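Local coordinates for magnesium and cobalt efflux protein CorC (Neisseria meningitidis serogroup B, PDB 3OI8), which probably takes part in magnesium and cobalt ion transport, and is seen here as its paired CBS-domain portion with adenosine bound, at residues K54-I62 with Y96-K106. Numbering follows the deposited sequence.
Sequences KENDSIERI and YMFNPEQFHLK
The N-terminal end of helix 59-69, in the first CBS domain, packs on the loop that leads into helix 105-108, through Ile59 and Phe103. Ile59 lies over one face of the Phe103 ring: its CB is 4.0 Å from the ring centroid and 28° off the normal, a CH-pi contact. The CG1 branch of Ile59 is anti to the backbone N (chi1 -170°), which keeps CD1 against Phe103 CB and CD1 while it also reaches Tyr96 CB, 3.8 Å away. Ile62 CD1 meets the far end of the same ring obliquely, 3.7 Å from Phe103 CZ. It also touches Leu105 CD2, which lies 3.5 Å from Glu55 O. Leu93 adds to this apolar group, and Met97 of the second subunit packs on Ile59. At the outer margin Glu55 OE2 and Lys106 NZ form a long salt bridge of 3.7 Å. Ser58 is the N-cap residue, its OG accepting from Arg61 N at 3.2 Å. Asp57 OD1 accepts from Ser58 N and, in a salt bridge through its syn lone pair, from Arg61 NE. The two segments are thus joined mainly by apolar contact, with one long ionic pair, while the polar bonds shape the helix end that presents Ile59 and Ile62.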
loop_
_atom_site.group_PDB
_atom_site.type_symbol
_atom_site.label_atom_id
_atom_site.label_comp_id
_atom_site.label_asym_id
_atom_site.label_seq_id
_atom_site.Cartn_x
_atom_site.Cartn_y
_atom_site.Cartn_z
ATOM N N LYS A 54 -16.962 -11.971 12.819
ATOM C CA LYS A 54 -17.369 -12.289 14.186
ATOM C C LYS A 54 -16.366 -13.245 14.809
ATOM O O LYS A 54 -15.896 -14.177 14.168
ATOM C CB LYS A 54 -18.757 -12.945 14.247
ATOM C CG LYS A 54 -19.853 -12.305 13.411
ATOM C CD LYS A 54 -19.928 -10.806 13.576
ATOM C CE LYS A 54 -20.986 -10.233 12.627
ATOM N NZ LYS A 54 -20.776 -8.796 12.271
ATOM N N GLU A 55 -16.043 -12.983 16.065
ATOM C CA GLU A 55 -15.117 -13.769 16.872
ATOM C C GLU A 55 -15.241 -15.279 16.640
ATOM O O GLU A 55 -14.246 -15.970 16.410
ATOM C CB GLU A 55 -15.416 -13.450 18.354
ATOM C CG GLU A 55 -14.351 -13.845 19.360
ATOM C CD GLU A 55 -14.674 -13.361 20.781
ATOM O OE1 GLU A 55 -15.818 -12.908 21.035
ATOM O OE2 GLU A 55 -13.773 -13.430 21.650
ATOM N N ASN A 56 -16.468 -15.792 16.711
ATOM C CA ASN A 56 -16.679 -17.241 16.788
ATOM C C ASN A 56 -17.159 -17.884 15.484
ATOM O O ASN A 56 -17.615 -19.027 15.473
ATOM C CB ASN A 56 -17.647 -17.584 17.934
ATOM C CG ASN A 56 -17.042 -17.341 19.312
ATOM O OD1 ASN A 56 -15.829 -17.459 19.509
ATOM N ND2 ASN A 56 -17.895 -17.013 20.281
ATOM N N ASP A 57 -17.056 -17.150 14.382
ATOM C CA ASP A 57 -17.533 -17.661 13.115
ATOM C C ASP A 57 -16.660 -18.838 12.623
ATOM O O ASP A 57 -15.513 -18.981 13.043
ATOM C CB ASP A 57 -17.570 -16.532 12.083
ATOM C CG ASP A 57 -18.816 -16.588 11.221
ATOM O OD1 ASP A 57 -19.469 -17.659 11.167
ATOM O OD2 ASP A 57 -19.154 -15.566 10.600
ATOM N N SER A 58 -17.213 -19.677 11.748
ATOM C CA SER A 58 -16.496 -20.848 11.235
ATOM C C SER A 58 -15.502 -20.472 10.131
ATOM O O SER A 58 -15.641 -19.444 9.462
ATOM C CB SER A 58 -17.489 -21.862 10.672
ATOM O OG SER A 58 -18.016 -21.369 9.454
ATOM N N ILE A 59 -14.501 -21.316 9.920
ATOM C CA ILE A 59 -13.543 -21.030 8.865
ATOM C C ILE A 59 -14.228 -20.903 7.497
ATOM O O ILE A 59 -13.865 -20.047 6.699
ATOM C CB ILE A 59 -12.377 -22.051 8.835
ATOM C CG1 ILE A 59 -11.286 -21.564 7.871
ATOM C CG2 ILE A 59 -12.874 -23.455 8.523
ATOM C CD1 ILE A 59 -9.953 -22.237 8.068
ATOM N N GLU A 60 -15.231 -21.740 7.242
ATOM C CA GLU A 60 -15.959 -21.731 5.969
ATOM C C GLU A 60 -16.702 -20.416 5.705
ATOM O O GLU A 60 -16.680 -19.875 4.595
ATOM C CB GLU A 60 -16.949 -22.903 5.909
ATOM C CG GLU A 60 -16.309 -24.288 5.798
ATOM C CD GLU A 60 -15.923 -24.888 7.144
ATOM O OE1 GLU A 60 -16.222 -24.269 8.196
ATOM O OE2 GLU A 60 -15.318 -25.986 7.148
ATOM N N ARG A 61 -17.374 -19.903 6.730
ATOM C CA ARG A 61 -18.109 -18.661 6.599
ATOM C C ARG A 61 -17.162 -17.450 6.533
ATOM O O ARG A 61 -17.335 -16.557 5.705
ATOM C CB ARG A 61 -19.089 -18.538 7.768
ATOM C CG ARG A 61 -20.263 -19.516 7.659
ATOM C CD ARG A 61 -21.088 -19.556 8.940
ATOM N NE ARG A 61 -21.552 -18.225 9.320
ATOM C CZ ARG A 61 -22.716 -17.707 8.943
ATOM N NH1 ARG A 61 -23.541 -18.411 8.176
ATOM N NH2 ARG A 61 -23.058 -16.489 9.340
ATOM N N ILE A 62 -16.160 -17.421 7.404
ATOM C CA ILE A 62 -15.119 -16.399 7.312
ATOM C C ILE A 62 -14.508 -16.349 5.902
ATOM O O ILE A 62 -14.472 -15.290 5.268
ATOM C CB ILE A 62 -14.002 -16.624 8.373
ATOM C CG1 ILE A 62 -14.506 -16.207 9.762
ATOM C CG2 ILE A 62 -12.723 -15.855 7.995
ATOM C CD1 ILE A 62 -13.651 -16.707 10.908
ATOM N N TYR A 96 -4.171 -22.414 7.234
ATOM C CA TYR A 96 -5.086 -23.514 7.519
ATOM C C TYR A 96 -5.580 -24.180 6.243
ATOM O O TYR A 96 -6.591 -24.868 6.251
ATOM C CB TYR A 96 -6.268 -23.030 8.363
ATOM C CG TYR A 96 -5.877 -22.669 9.767
ATOM C CD1 TYR A 96 -5.489 -23.653 10.670
ATOM C CD2 TYR A 96 -5.894 -21.343 10.196
ATOM C CE1 TYR A 96 -5.125 -23.322 11.965
ATOM C CE2 TYR A 96 -5.526 -21.002 11.481
ATOM C CZ TYR A 96 -5.150 -21.996 12.363
ATOM O OH TYR A 96 -4.798 -21.663 13.653
HETATM N N MSE A 97 -4.861 -23.964 5.149
HETATM C CA MSE A 97 -5.243 -24.514 3.857
HETATM C C MSE A 97 -5.417 -26.031 3.918
HETATM O O MSE A 97 -6.369 -26.580 3.364
HETATM C CB MSE A 97 -4.181 -24.152 2.820
HETATM C CG MSE A 97 -4.261 -24.920 1.509
HETATM SE SE MSE A 97 -5.286 -24.024 0.126
HETATM C CE MSE A 97 -5.184 -22.182 0.804
ATOM N N PHE A 98 -4.509 -26.711 4.603
ATOM C CA PHE A 98 -4.540 -28.175 4.614
ATOM C C PHE A 98 -5.040 -28.813 5.900
ATOM O O PHE A 98 -5.214 -30.034 5.961
ATOM C CB PHE A 98 -3.171 -28.718 4.208
ATOM C CG PHE A 98 -2.623 -28.041 2.990
ATOM C CD1 PHE A 98 -3.090 -28.378 1.730
ATOM C CD2 PHE A 98 -1.686 -27.027 3.108
ATOM C CE1 PHE A 98 -2.607 -27.737 0.601
ATOM C CE2 PHE A 98 -1.205 -26.380 1.983
ATOM C CZ PHE A 98 -1.670 -26.735 0.729
ATOM N N ASN A 99 -5.287 -27.989 6.913
ATOM C CA ASN A 99 -5.827 -28.446 8.188
ATOM C C ASN A 99 -6.894 -27.468 8.684
ATOM O O ASN A 99 -6.721 -26.848 9.733
ATOM C CB ASN A 99 -4.713 -28.526 9.235
ATOM C CG ASN A 99 -3.977 -27.194 9.401
ATOM O OD1 ASN A 99 -4.025 -26.340 8.519
ATOM N ND2 ASN A 99 -3.312 -27.012 10.533
ATOM N N PRO A 100 -7.994 -27.314 7.930
ATOM C CA PRO A 100 -9.012 -26.333 8.341
ATOM C C PRO A 100 -9.647 -26.730 9.667
ATOM O O PRO A 100 -10.097 -25.878 10.438
ATOM C CB PRO A 100 -10.057 -26.401 7.217
ATOM C CG PRO A 100 -9.418 -27.176 6.109
ATOM C CD PRO A 100 -8.405 -28.075 6.740
ATOM N N GLU A 101 -9.668 -28.027 9.936
ATOM C CA GLU A 101 -10.245 -28.535 11.168
ATOM C C GLU A 101 -9.517 -27.992 12.396
ATOM O O GLU A 101 -10.063 -27.989 13.502
ATOM C CB GLU A 101 -10.299 -30.078 11.155
ATOM C CG GLU A 101 -8.963 -30.800 11.272
ATOM C CD GLU A 101 -8.116 -30.772 9.999
ATOM O OE1 GLU A 101 -8.609 -30.337 8.934
ATOM O OE2 GLU A 101 -6.948 -31.205 10.066
ATOM N N GLN A 102 -8.289 -27.517 12.196
ATOM C CA GLN A 102 -7.517 -26.940 13.298
ATOM C C GLN A 102 -7.657 -25.410 13.422
ATOM O O GLN A 102 -7.032 -24.804 14.284
ATOM C CB GLN A 102 -6.039 -27.338 13.202
ATOM C CG GLN A 102 -5.775 -28.818 13.483
ATOM C CD GLN A 102 -4.298 -29.163 13.417
ATOM O OE1 GLN A 102 -3.642 -28.895 12.418
ATOM N NE2 GLN A 102 -3.767 -29.746 14.486
ATOM N N PHE A 103 -8.501 -24.801 12.590
ATOM C CA PHE A 103 -8.701 -23.350 12.622
ATOM C C PHE A 103 -8.913 -22.830 14.032
ATOM O O PHE A 103 -9.747 -23.350 14.788
ATOM C CB PHE A 103 -9.873 -22.926 11.729
ATOM C CG PHE A 103 -10.142 -21.438 11.738
ATOM C CD1 PHE A 103 -9.192 -20.544 11.274
ATOM C CD2 PHE A 103 -11.356 -20.933 12.199
ATOM C CE1 PHE A 103 -9.442 -19.165 11.269
ATOM C CE2 PHE A 103 -11.609 -19.557 12.203
ATOM C CZ PHE A 103 -10.649 -18.678 11.733
ATOM N N HIS A 104 -8.153 -21.793 14.378
ATOM C CA HIS A 104 -8.262 -21.164 15.691
ATOM C C HIS A 104 -8.009 -19.684 15.453
ATOM O O HIS A 104 -6.869 -19.257 15.309
ATOM C CB HIS A 104 -7.245 -21.769 16.672
ATOM C CG HIS A 104 -7.346 -21.237 18.071
ATOM N ND1 HIS A 104 -8.437 -20.526 18.524
ATOM C CD2 HIS A 104 -6.493 -21.324 19.121
ATOM C CE1 HIS A 104 -8.250 -20.192 19.789
ATOM N NE2 HIS A 104 -7.078 -20.662 20.175
ATOM N N LEU A 105 -9.084 -18.906 15.379
ATOM C CA LEU A 105 -8.967 -17.530 14.940
ATOM C C LEU A 105 -7.979 -16.757 15.818
ATOM O O LEU A 105 -7.174 -15.981 15.304
ATOM C CB LEU A 105 -10.338 -16.844 14.913
ATOM C CG LEU A 105 -10.356 -15.404 14.376
ATOM C CD1 LEU A 105 -9.532 -15.303 13.087
ATOM C CD2 LEU A 105 -11.800 -14.935 14.137
ATOM N N LYS A 106 -8.033 -16.975 17.134
ATOM C CA LYS A 106 -7.117 -16.286 18.057
ATOM C C LYS A 106 -5.641 -16.603 17.786
ATOM O O LYS A 106 -4.754 -15.826 18.159
ATOM C CB LYS A 106 -7.431 -16.630 19.513
ATOM C CG LYS A 106 -8.843 -16.286 19.959
ATOM C CD LYS A 106 -8.978 -14.840 20.408
ATOM C CE LYS A 106 -10.401 -14.570 20.910
ATOM N NZ LYS A 106 -10.843 -15.608 21.897
#